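Side-chain contacts in Alpha/beta hydrolase (Legionella pneumophila subsp. pneumophila str. Philadelphia 1, PDB 4EZI), which is of uncharacterised function but adopts the alpha/beta-hydrolase fold and may hydrolyse lipid esters such as triacylglycerols: residues E180-A183 / K184-D188; S140-D143 / M144-A148; G171-S174 / T175-F179; A134-L137 / A138-S141; E327-Y330 / H331-K335. All blocks are in the same frame, centred on the assembly; numbering follows the deposited sequence.

In the fold
All five contacts are local, i to i+4 in character, and lie on three helices flanking the mixed central sheet of an alpha/beta hydrolase. Along the chain, contacts 4 and 2 come first and share S140 and S141 on helix 134-154. Contacts 3 and 1 follow as successive parts of helix 170-185, their centres about 13 Å apart, and contact 5, on the later turns of helix 323-334, comes last. The first two helices pack side by side: contact 3 meets contact 4, with centres about 8 Å apart, and contact 1 meets contact 2. Contact 5 lies about 16 Å from contact 3, centre to centre, and touches it through F333 and I176. The helix of contact 3 follows the probable nucleophile elbow.

Contact 1. Residues E180-A183 / K184-D188; sequences EMLA and KEYPD
M181 and L182 meet E185 and Y186 four residues on in a local contact at the C-terminal end of helix 170-185, near the surface on the crossover between strands 162-168 and 193-197. Two regular backbone bonds close the last turns: K184 N donates to E180 O at 3.0 Å and E185 N to M181 O at 2.8 Å. The third is more bent, with Y186 N giving its hydrogen to L182 O at an N-H...O angle of 139°, just where Y186 becomes the first residue to leave helical backbone angles.

The selenomethionine M181 and E185 touch by packing alone. M181 CG stands 3.6 Å from E185 OE2, and its selenium and CE lie a little farther from the same oxygen. M181 CG is anti to its own N (chi1 -173°) while E185 CG is anti to the carbonyl carbon (chi1 -59°), which brings the two chains together at a slant. One residue along, the CD2 branch of L182 lies 4.0 Å from CD2 of the Y186 ring, an apolar touch; that ring also meets F146 edge-to-face. The same side faces helix 134-154: M181 and L182 both rest on I142. E180 turns elsewhere, its OE1 bonded to H301.

P187 CB lies 3.7 Å from A183 O, where a regular helix would bring an amide N-H. The missing N-H of P187 leaves A183 O without a helical donor at i+4, consistent with the helix stopping here.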
loop_
_atom_site.group_PDB
_atom_site.type_symbol
_atom_site.label_atom_id
_atom_site.label_comp_id
_atom_site.label_asym_id
_atom_site.label_seq_id
_atom_site.Cartn_x
_atom_site.Cartn_y
_atom_site.Cartn_z
ATOM N N GLU A 180 3.654 -8.751 8.954
ATOM C CA GLU A 180 3.521 -9.065 10.353
ATOM C C GLU A 180 2.429 -10.098 10.580
ATOM O O GLU A 180 2.618 -11.066 11.337
ATOM C CB GLU A 180 3.257 -7.773 11.150
ATOM C CG GLU A 180 3.128 -7.978 12.629
ATOM C CD GLU A 180 2.850 -6.711 13.368
ATOM O OE1 GLU A 180 2.134 -5.850 12.809
ATOM O OE2 GLU A 180 3.322 -6.575 14.517
HETATM N N MSE A 181 1.276 -9.884 9.964
HETATM C CA MSE A 181 0.135 -10.759 10.151
HETATM C C MSE A 181 0.339 -12.125 9.515
HETATM O O MSE A 181 -0.113 -13.128 10.067
HETATM C CB MSE A 181 -1.142 -10.095 9.643
HETATM C CG MSE A 181 -2.413 -10.872 9.950
HETATM SE SE MSE A 181 -4.038 -9.978 9.382
HETATM C CE MSE A 181 -4.165 -8.619 10.791
ATOM N N LEU A 182 1.000 -12.176 8.369
ATOM C CA LEU A 182 1.356 -13.469 7.783
ATOM C C LEU A 182 2.245 -14.281 8.732
ATOM O O LEU A 182 2.001 -15.463 8.977
ATOM C CB LEU A 182 2.049 -13.294 6.431
ATOM C CG LEU A 182 1.132 -12.947 5.245
ATOM C CD1 LEU A 182 1.994 -12.639 4.027
ATOM C CD2 LEU A 182 0.130 -14.068 4.961
ATOM N N ALA A 183 3.262 -13.633 9.289
ATOM C CA ALA A 183 4.184 -14.315 10.193
ATOM C C ALA A 183 3.449 -14.807 11.442
ATOM O O ALA A 183 3.734 -15.887 11.959
ATOM C CB ALA A 183 5.348 -13.399 10.559
ATOM N N LYS A 184 2.503 -14.023 11.936
ATOM C CA LYS A 184 1.773 -14.370 13.154
ATOM C C LYS A 184 0.702 -15.424 12.906
ATOM O O LYS A 184 0.640 -16.420 13.647
ATOM C CB LYS A 184 1.140 -13.120 13.765
ATOM C CG LYS A 184 0.237 -13.404 14.981
ATOM C CD LYS A 184 -0.458 -12.137 15.460
ATOM C CE LYS A 184 -1.757 -12.475 16.208
ATOM N NZ LYS A 184 -2.601 -11.264 16.509
ATOM N N GLU A 185 -0.150 -15.210 11.904
ATOM C CA GLU A 185 -1.368 -16.005 11.699
ATOM C C GLU A 185 -1.226 -17.111 10.662
ATOM O O GLU A 185 -2.011 -18.064 10.663
ATOM C CB GLU A 185 -2.568 -15.102 11.324
ATOM C CG GLU A 185 -2.944 -14.013 12.361
ATOM C CD GLU A 185 -4.263 -13.273 12.042
ATOM O OE1 GLU A 185 -5.092 -13.801 11.260
ATOM O OE2 GLU A 185 -4.470 -12.154 12.579
ATOM N N TYR A 186 -0.249 -16.970 9.768
ATOM C CA TYR A 186 -0.008 -17.937 8.706
ATOM C C TYR A 186 1.468 -18.303 8.692
ATOM O O TYR A 186 2.147 -18.148 7.680
ATOM C CB TYR A 186 -0.460 -17.354 7.362
ATOM C CG TYR A 186 -1.927 -16.968 7.355
ATOM C CD1 TYR A 186 -2.914 -17.900 7.039
ATOM C CD2 TYR A 186 -2.334 -15.689 7.723
ATOM C CE1 TYR A 186 -4.263 -17.543 7.058
ATOM C CE2 TYR A 186 -3.678 -15.328 7.739
ATOM C CZ TYR A 186 -4.626 -16.259 7.412
ATOM O OH TYR A 186 -5.943 -15.871 7.432
ATOM N N PRO A 187 1.993 -18.806 9.834
ATOM C CA PRO A 187 3.450 -19.039 9.939
ATOM C C PRO A 187 4.034 -20.060 8.962
ATOM O O PRO A 187 5.229 -19.999 8.678
ATOM C CB PRO A 187 3.638 -19.510 11.391
ATOM C CG PRO A 187 2.315 -20.058 11.772
ATOM C CD PRO A 187 1.309 -19.169 11.082
ATOM N N ASP A 188 3.191 -20.944 8.424
ATOM C CA ASP A 188 3.631 -21.987 7.488
ATOM C C ASP A 188 3.561 -21.563 6.022
ATOM O O ASP A 188 3.844 -22.370 5.138
ATOM C CB ASP A 188 2.825 -23.278 7.708
ATOM C CG ASP A 188 3.052 -23.888 9.092
ATOM O OD1 ASP A 188 4.163 -23.741 9.651
ATOM O OD2 ASP A 188 2.110 -24.532 9.612
#

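Contact 2. Residues S140-D143 / M144-A148; sequences SSID and MLFAA
I142 and D143 offer their carbonyls to F146 and A147 one turn later, the second half of an unbroken run of four backbone bonds. M144 N reaches S140 O at 3.1 Å, and L145 N bonds S141 O at 3.1 Å. The F146 N bond to I142 O is 3.0 Å long and nearly straight at 164°; A147 N completes the series on D143 O at 2.9 Å. S140 O also takes a weak bond from Y48 OH, while the S140 and S141 hydroxyls are spent as donors on carbonyls of the preceding turn.

This stretch belongs to helix 134-154, which packs on the sheet of the alpha/beta-hydrolase fold with helix 170-185 beside it. M144 and A147 lie on strand 41-51, M144 reaches strand 112-116 as well, and I142 and S141 lie against M178 of the neighbouring helix.

D143 is largely buried, and its polar end finds partners outside the helix: OD2 is hydrogen-bonded to T50 OG1, and OD1 forms a long, weak ion pair with K7. The I142 side chain runs alongside F146, its CG2 branch anti to the backbone N and directed at ring atoms CE2 and CZ. F146 was modelled in two conformers, which leaves the closeness of that touch doubtful. In the conformer described here, I142 O sits over one face of the ring, toward its rim.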
loop_
_atom_site.group_PDB
_atom_site.type_symbol
_atom_site.label_atom_id
_atom_site.label_comp_id
_atom_site.label_asym_id
_atom_site.label_seq_id
_atom_site.Cartn_x
_atom_site.Cartn_y
_atom_site.Cartn_z
ATOM N N SER A 140 -7.263 -7.482 4.530
ATOM C CA SER A 140 -7.763 -7.370 3.178
ATOM C C SER A 140 -6.688 -7.771 2.159
ATOM O O SER A 140 -7.014 -8.357 1.126
ATOM C CB SER A 140 -8.323 -5.974 2.872
ATOM O OG SER A 140 -7.307 -4.991 2.861
ATOM N N SER A 141 -5.426 -7.484 2.456
ATOM C CA SER A 141 -4.354 -7.820 1.542
ATOM C C SER A 141 -4.053 -9.333 1.587
ATOM O O SER A 141 -3.828 -9.958 0.546
ATOM C CB SER A 141 -3.123 -6.992 1.884
ATOM O OG SER A 141 -3.332 -5.611 1.678
ATOM N N ILE A 142 -4.063 -9.921 2.777
ATOM C CA ILE A 142 -3.858 -11.377 2.889
ATOM C C ILE A 142 -4.982 -12.152 2.203
ATOM O O ILE A 142 -4.750 -13.114 1.464
ATOM C CB ILE A 142 -3.706 -11.800 4.351
ATOM C CG1 ILE A 142 -2.396 -11.244 4.901
ATOM C CG2 ILE A 142 -3.800 -13.329 4.466
ATOM C CD1 ILE A 142 -2.216 -11.420 6.411
ATOM N N ASP A 143 -6.212 -11.727 2.456
ATOM C CA ASP A 143 -7.357 -12.426 1.859
ATOM C C ASP A 143 -7.361 -12.314 0.329
ATOM O O ASP A 143 -7.735 -13.260 -0.356
ATOM C CB ASP A 143 -8.660 -11.940 2.476
ATOM C CG ASP A 143 -8.810 -12.380 3.938
ATOM O OD1 ASP A 143 -8.153 -13.366 4.337
ATOM O OD2 ASP A 143 -9.620 -11.742 4.663
HETATM N N MSE A 144 -6.929 -11.167 -0.190
HETATM C CA MSE A 144 -6.741 -11.010 -1.640
HETATM C C MSE A 144 -5.733 -12.033 -2.175
HETATM O O MSE A 144 -5.956 -12.669 -3.190
HETATM C CB MSE A 144 -6.271 -9.586 -1.946
HETATM C CG MSE A 144 -5.892 -9.359 -3.399
HETATM SE SE MSE A 144 -7.417 -9.217 -4.557
HETATM C CE MSE A 144 -6.441 -9.463 -6.198
ATOM N N LEU A 145 -4.623 -12.195 -1.477
ATOM C CA LEU A 145 -3.591 -13.136 -1.880
ATOM C C LEU A 145 -4.153 -14.546 -1.928
ATOM O O LEU A 145 -3.945 -15.279 -2.910
ATOM C CB LEU A 145 -2.386 -13.033 -0.939
ATOM C CG LEU A 145 -1.293 -14.083 -1.149
ATOM C CD1 LEU A 145 -0.666 -13.990 -2.540
ATOM C CD2 LEU A 145 -0.255 -13.951 -0.019
ATOM N N PHE A 146 -4.865 -14.949 -0.883
ATOM C CA PHE A 146 -5.438 -16.295 -0.857
ATOM C C PHE A 146 -6.435 -16.488 -1.994
ATOM O O PHE A 146 -6.467 -17.540 -2.642
ATOM C CB PHE A 146 -6.104 -16.591 0.484
ATOM C CG PHE A 146 -5.149 -16.663 1.643
ATOM C CD1 PHE A 146 -3.826 -17.009 1.465
ATOM C CD2 PHE A 146 -5.586 -16.396 2.919
ATOM C CE1 PHE A 146 -2.960 -17.074 2.552
ATOM C CE2 PHE A 146 -4.738 -16.473 3.997
ATOM C CZ PHE A 146 -3.432 -16.809 3.820
ATOM N N ALA A 147 -7.274 -15.483 -2.225
ATOM C CA ALA A 147 -8.246 -15.560 -3.330
ATOM C C ALA A 147 -7.553 -15.667 -4.682
ATOM O O ALA A 147 -8.032 -16.408 -5.554
ATOM C CB ALA A 147 -9.183 -14.340 -3.280
ATOM N N ALA A 148 -6.443 -14.963 -4.849
ATOM C CA ALA A 148 -5.693 -15.039 -6.081
ATOM C C ALA A 148 -5.089 -16.419 -6.301
ATOM O O ALA A 148 -5.063 -16.937 -7.418
ATOM C CB ALA A 148 -4.601 -13.984 -6.104
#

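Contact 3. Residues G171-S174 / T175-F179; sequences GGFS and TIVMF
G171 opens the contact by giving its carbonyl oxygen to both donors of T175. T175 N bonds G171 O at 2.9 Å, and T175 OG1 donates to G171 O at 2.8 Å. The hydroxyl can do this because it lies beside its own N, anti to the carbonyl carbon (chi1 -65°); it is also bonded to Q80 NE2 on the sheet. G172 O next receives I176 N at 3.1 Å. F173 adds a side-chain touch to its backbone bond with V177 N: CG1 of V177 stands over one face of the phenyl ring, a CH-pi contact 4.3 Å from the centroid and 19° off the normal. S174 O accepts M178 N at 2.9 Å, with CB of M178 also close by. Its hydroxyl is engaged elsewhere, with Y118 OH and E170 O, and L137 lies against the S174 side chain. G171 is the last glycine of a GxSxG sequence, and the tight join of strand 162-168 to this helix fits a nucleophile elbow, the turn that in alpha/beta hydrolases carries the nucleophilic serine, here probably S169.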
loop_
_atom_site.group_PDB
_atom_site.type_symbol
_atom_site.label_atom_id
_atom_site.label_comp_id
_atom_site.label_asym_id
_atom_site.label_seq_id
_atom_site.Cartn_x
_atom_site.Cartn_y
_atom_site.Cartn_z
ATOM N N GLY A 171 0.680 1.995 0.948
ATOM C CA GLY A 171 0.968 0.607 0.643
ATOM C C GLY A 171 2.243 0.042 1.200
ATOM O O GLY A 171 2.351 -1.170 1.340
ATOM N N GLY A 172 3.188 0.922 1.514
ATOM C CA GLY A 172 4.355 0.469 2.271
ATOM C C GLY A 172 3.947 0.049 3.667
ATOM O O GLY A 172 4.412 -0.962 4.185
ATOM N N PHE A 173 3.082 0.851 4.286
ATOM C CA PHE A 173 2.487 0.484 5.567
ATOM C C PHE A 173 1.673 -0.811 5.443
ATOM O O PHE A 173 1.827 -1.721 6.246
ATOM C CB PHE A 173 1.666 1.676 6.064
ATOM C CG PHE A 173 0.956 1.468 7.378
ATOM C CD1 PHE A 173 -0.311 0.928 7.446
ATOM C CD2 PHE A 173 1.552 1.873 8.555
ATOM C CE1 PHE A 173 -0.967 0.787 8.651
ATOM C CE2 PHE A 173 0.892 1.749 9.759
ATOM C CZ PHE A 173 -0.350 1.187 9.820
ATOM N N SER A 174 0.832 -0.910 4.423
ATOM C CA SER A 174 0.056 -2.135 4.224
ATOM C C SER A 174 0.964 -3.349 4.111
ATOM O O SER A 174 0.645 -4.414 4.625
ATOM C CB SER A 174 -0.748 -2.020 2.940
ATOM O OG SER A 174 -1.622 -0.914 2.972
ATOM N N THR A 175 2.075 -3.200 3.394
ATOM C CA THR A 175 3.010 -4.288 3.196
ATOM C C THR A 175 3.606 -4.759 4.523
ATOM O O THR A 175 3.688 -5.974 4.793
ATOM C CB THR A 175 4.117 -3.855 2.219
ATOM O OG1 THR A 175 3.549 -3.616 0.940
ATOM C CG2 THR A 175 5.218 -4.903 2.079
ATOM N N ILE A 176 4.022 -3.816 5.364
ATOM C CA ILE A 176 4.589 -4.162 6.666
ATOM C C ILE A 176 3.559 -4.868 7.556
ATOM O O ILE A 176 3.875 -5.890 8.175
ATOM C CB ILE A 176 5.148 -2.915 7.355
ATOM C CG1 ILE A 176 6.462 -2.471 6.715
ATOM C CG2 ILE A 176 5.311 -3.120 8.885
ATOM C CD1 ILE A 176 7.682 -3.402 7.123
ATOM N N VAL A 177 2.328 -4.360 7.611
ATOM C CA VAL A 177 1.317 -4.982 8.474
ATOM C C VAL A 177 0.842 -6.336 7.921
ATOM O O VAL A 177 0.573 -7.273 8.688
ATOM C CB VAL A 177 0.155 -4.019 8.844
ATOM C CG1 VAL A 177 0.721 -2.815 9.599
ATOM C CG2 VAL A 177 -0.680 -3.605 7.626
HETATM N N MSE A 178 0.806 -6.470 6.596
HETATM C CA MSE A 178 0.538 -7.754 5.955
HETATM C C MSE A 178 1.630 -8.767 6.338
HETATM O O MSE A 178 1.328 -9.910 6.684
HETATM C CB MSE A 178 0.520 -7.549 4.441
HETATM C CG MSE A 178 0.321 -8.826 3.656
HETATM SE SE MSE A 178 0.438 -8.471 1.769
HETATM C CE MSE A 178 -0.171 -10.210 1.215
ATOM N N PHE A 179 2.878 -8.357 6.218
ATOM C CA PHE A 179 4.028 -9.207 6.582
ATOM C C PHE A 179 3.939 -9.685 8.040
ATOM O O PHE A 179 4.070 -10.880 8.333
ATOM C CB PHE A 179 5.268 -8.376 6.342
ATOM C CG PHE A 179 6.605 -9.074 6.551
ATOM C CD1 PHE A 179 6.806 -10.447 6.412
ATOM C CD2 PHE A 179 7.695 -8.279 6.839
ATOM C CE1 PHE A 179 8.085 -10.989 6.553
ATOM C CE2 PHE A 179 8.969 -8.812 6.946
ATOM C CZ PHE A 179 9.150 -10.172 6.816
#

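Contact 4. Residues A134-L137 / A138-S141; sequences AETL and ASSS
A138 meets A134 through a regular helical bond, A138 N to A134 O at 3.0 Å. After it come three serines in a row, each with a hydroxyl placed near a carbonyl of the preceding turn. S139 N bonds E135 O, and S139 OG stands 3.1 Å from E135 O, though whether its proton goes there is not settled because another acceptor is within reach. A water sits between the side chains: it donates to E135 OE2 at 2.7 Å and is 2.7 Å from S139 OG, tying the end of the glutamate to the serine. S140 has its OG between its own N and carbonyl carbon (chi1 67°), and from there it donates to T136 O at 2.7 Å. T136 O thus accepts from both N and OG of S140. S141 has a different torsion, its OG beside the backbone N (chi1 -65°), yet it likewise returns to the residue four back, donating to L137 O at 2.8 Å. S141 N bonds L137 O as well, at 3.2 Å. The buried hydroxyls of S140 and S141 are thus satisfied within their own helix. At the start of helix 134-154, A134 N is bonded to N298 OD1 and T136 packs on L119 and P130; toward helix 170-185, L137 lies on E170, while E135 and A138 both touch M181.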
loop_
_atom_site.group_PDB
_atom_site.type_symbol
_atom_site.label_atom_id
_atom_site.label_comp_id
_atom_site.label_asym_id
_atom_site.label_seq_id
_atom_site.Cartn_x
_atom_site.Cartn_y
_atom_site.Cartn_z
ATOM N N ALA A 134 -4.267 -0.454 10.263
ATOM C CA ALA A 134 -3.454 -1.640 10.147
ATOM C C ALA A 134 -4.264 -2.928 10.055
ATOM O O ALA A 134 -3.966 -3.793 9.235
ATOM C CB ALA A 134 -2.494 -1.738 11.328
ATOM N N GLU A 135 -5.278 -3.079 10.900
ATOM C CA GLU A 135 -5.952 -4.367 10.980
ATOM C C GLU A 135 -6.523 -4.814 9.644
ATOM O O GLU A 135 -6.343 -5.963 9.232
ATOM C CB GLU A 135 -7.056 -4.283 12.018
ATOM C CG GLU A 135 -7.923 -5.523 12.180
ATOM C CD GLU A 135 -7.177 -6.791 12.522
ATOM O OE1 GLU A 135 -6.200 -6.721 13.318
ATOM O OE2 GLU A 135 -7.588 -7.881 12.018
ATOM N N THR A 136 -7.269 -3.919 8.994
ATOM C CA THR A 136 -7.937 -4.249 7.754
ATOM C C THR A 136 -7.040 -4.087 6.528
ATOM O O THR A 136 -7.264 -4.785 5.543
ATOM C CB THR A 136 -9.276 -3.525 7.564
ATOM O OG1 THR A 136 -9.081 -2.118 7.690
ATOM C CG2 THR A 136 -10.343 -4.025 8.538
ATOM N N LEU A 137 -6.052 -3.207 6.541
ATOM C CA LEU A 137 -5.095 -3.220 5.433
ATOM C C LEU A 137 -4.402 -4.589 5.381
ATOM O O LEU A 137 -4.236 -5.189 4.323
ATOM C CB LEU A 137 -4.084 -2.093 5.549
ATOM C CG LEU A 137 -4.596 -0.692 5.205
ATOM C CD1 LEU A 137 -3.567 0.375 5.541
ATOM C CD2 LEU A 137 -5.053 -0.581 3.736
ATOM N N ALA A 138 -4.051 -5.123 6.546
ATOM C CA ALA A 138 -3.382 -6.427 6.605
ATOM C C ALA A 138 -4.332 -7.543 6.166
ATOM O O ALA A 138 -4.008 -8.350 5.283
ATOM C CB ALA A 138 -2.853 -6.684 8.033
ATOM N N SER A 139 -5.518 -7.616 6.761
ATOM C CA SER A 139 -6.396 -8.733 6.463
ATOM C C SER A 139 -6.924 -8.674 5.034
ATOM O O SER A 139 -7.005 -9.704 4.358
ATOM C CB SER A 139 -7.577 -8.790 7.462
ATOM O OG SER A 139 -8.308 -7.588 7.509
ATOM N N SER A 140 -7.263 -7.482 4.530
ATOM C CA SER A 140 -7.763 -7.370 3.178
ATOM C C SER A 140 -6.688 -7.771 2.159
ATOM O O SER A 140 -7.014 -8.357 1.126
ATOM C CB SER A 140 -8.323 -5.974 2.872
ATOM O OG SER A 140 -7.307 -4.991 2.861
ATOM N N SER A 141 -5.426 -7.484 2.456
ATOM C CA SER A 141 -4.354 -7.820 1.542
ATOM C C SER A 141 -4.053 -9.333 1.587
ATOM O O SER A 141 -3.828 -9.958 0.546
ATOM C CB SER A 141 -3.123 -6.992 1.884
ATOM O OG SER A 141 -3.332 -5.611 1.678
HETATM O O HOH W 1 -9.430 -7.876 10.003
#

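Contact 5. Residues E327-Y330 / H331-K335; sequences EMAY and HSFRK
Y330 is flanked by H331 and R334, one at the edge of its ring and the other over a face. The edge of the tyrosine, CD2 and CE2, points at the face of the imidazole in a T-shaped pair, with centroids 5.1 Å apart and planes at 68°. R334 runs alongside Y330 in the same direction, bent at chi2 and chi3, and its CG sits 3.8 Å from the Y330 ring centroid, a CH-pi contact over the face. Farther out the guanidinium lies nearly parallel to the ring, 16° between planes, and Y330 OH stands over one face of it, 3.5 Å from R334 NE.

The residues lie on the last turns of helix 323-334, the crossover between strands 310-314 and 340-344 of the sheet. Y330 lies on L312, V340 and I342, and R334 NH1 makes a weak bond to V340 O.

F333 CE2 lies 4.3 Å from A329 CB, and the F333 ring meets F304 edge-to-face. Backbone bonds join F333 N to A329 O at 2.9 Å and R334 N to Y330 O at 2.9 Å. K335 NZ curls back to S332 O at 2.9 Å, reaching it from the face opposite to K335 N, and also forms a salt bridge with D303.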
loop_
_atom_site.group_PDB
_atom_site.type_symbol
_atom_site.label_atom_id
_atom_site.label_comp_id
_atom_site.label_asym_id
_atom_site.label_seq_id
_atom_site.Cartn_x
_atom_site.Cartn_y
_atom_site.Cartn_z
ATOM N N GLU A 327 14.543 5.124 9.272
ATOM C CA GLU A 327 15.791 4.856 9.989
ATOM C C GLU A 327 15.509 4.218 11.347
ATOM O O GLU A 327 16.136 3.225 11.747
ATOM C CB GLU A 327 16.612 6.135 10.120
ATOM C CG GLU A 327 17.149 6.609 8.793
ATOM C CD GLU A 327 17.804 7.973 8.817
ATOM O OE1 GLU A 327 17.289 8.867 9.535
ATOM O OE2 GLU A 327 18.790 8.159 8.063
HETATM N N MSE A 328 14.513 4.746 12.043
HETATM C CA MSE A 328 14.067 4.195 13.327
HETATM C C MSE A 328 13.583 2.754 13.165
HETATM O O MSE A 328 13.955 1.855 13.925
HETATM C CB MSE A 328 12.938 5.062 13.875
HETATM C CG MSE A 328 12.221 4.476 15.070
HETATM SE SE MSE A 328 10.629 5.514 15.415
HETATM C CE MSE A 328 9.552 4.873 13.915
ATOM N N ALA A 329 12.756 2.502 12.145
ATOM C CA ALA A 329 12.232 1.156 11.894
ATOM C C ALA A 329 13.372 0.191 11.566
ATOM O O ALA A 329 13.372 -0.954 12.036
ATOM C CB ALA A 329 11.214 1.181 10.763
ATOM N N TYR A 330 14.323 0.647 10.762
ATOM C CA TYR A 330 15.489 -0.177 10.398
ATOM C C TYR A 330 16.220 -0.682 11.650
ATOM O O TYR A 330 16.449 -1.892 11.817
ATOM C CB TYR A 330 16.443 0.628 9.540
ATOM C CG TYR A 330 17.790 -0.043 9.349
ATOM C CD1 TYR A 330 17.937 -1.124 8.482
ATOM C CD2 TYR A 330 18.904 0.415 10.033
ATOM C CE1 TYR A 330 19.177 -1.749 8.307
ATOM C CE2 TYR A 330 20.143 -0.207 9.872
ATOM C CZ TYR A 330 20.280 -1.286 9.018
ATOM O OH TYR A 330 21.529 -1.888 8.849
ATOM N N HIS A 331 16.542 0.228 12.564
ATOM C CA HIS A 331 17.253 -0.192 13.769
ATOM C C HIS A 331 16.403 -1.114 14.616
ATOM O O HIS A 331 16.918 -2.049 15.222
ATOM C CB HIS A 331 17.751 1.005 14.563
ATOM C CG HIS A 331 18.802 1.778 13.841
ATOM N ND1 HIS A 331 20.018 1.221 13.491
ATOM C CD2 HIS A 331 18.822 3.048 13.373
ATOM C CE1 HIS A 331 20.737 2.120 12.845
ATOM N NE2 HIS A 331 20.032 3.236 12.754
ATOM N N SER A 332 15.110 -0.871 14.676
ATOM C CA SER A 332 14.222 -1.747 15.409
ATOM C C SER A 332 14.197 -3.177 14.843
ATOM O O SER A 332 14.330 -4.149 15.583
ATOM C CB SER A 332 12.819 -1.124 15.480
ATOM O OG SER A 332 11.941 -1.917 16.250
ATOM N N PHE A 333 14.044 -3.300 13.527
ATOM C CA PHE A 333 14.007 -4.611 12.919
ATOM C C PHE A 333 15.353 -5.345 13.024
ATOM O O PHE A 333 15.396 -6.568 13.110
ATOM C CB PHE A 333 13.621 -4.511 11.448
ATOM C CG PHE A 333 12.142 -4.286 11.204
ATOM C CD1 PHE A 333 11.214 -5.217 11.643
ATOM C CD2 PHE A 333 11.693 -3.167 10.504
ATOM C CE1 PHE A 333 9.862 -5.054 11.389
ATOM C CE2 PHE A 333 10.323 -3.014 10.246
ATOM C CZ PHE A 333 9.413 -3.955 10.682
ATOM N N ARG A 334 16.442 -4.587 12.978
ATOM C CA ARG A 334 17.782 -5.165 13.113
ATOM C C ARG A 334 18.024 -5.840 14.459
ATOM O O ARG A 334 18.935 -6.674 14.553
ATOM C CB ARG A 334 18.860 -4.115 12.856
ATOM C CG ARG A 334 18.977 -3.695 11.407
ATOM C CD ARG A 334 19.716 -4.702 10.555
ATOM N NE ARG A 334 21.134 -4.731 10.892
ATOM C CZ ARG A 334 22.052 -5.390 10.189
ATOM N NH1 ARG A 334 21.714 -6.057 9.090
ATOM N NH2 ARG A 334 23.313 -5.376 10.581
ATOM N N LYS A 335 17.218 -5.536 15.486
ATOM C CA LYS A 335 17.309 -6.272 16.763
ATOM C C LYS A 335 17.016 -7.758 16.566
ATOM O O LYS A 335 17.462 -8.584 17.354
ATOM C CB LYS A 335 16.325 -5.744 17.807
ATOM C CG LYS A 335 16.501 -4.318 18.246
ATOM C CD LYS A 335 15.639 -3.995 19.488
ATOM C CE LYS A 335 14.163 -4.443 19.408
ATOM N NZ LYS A 335 13.388 -3.797 18.305
#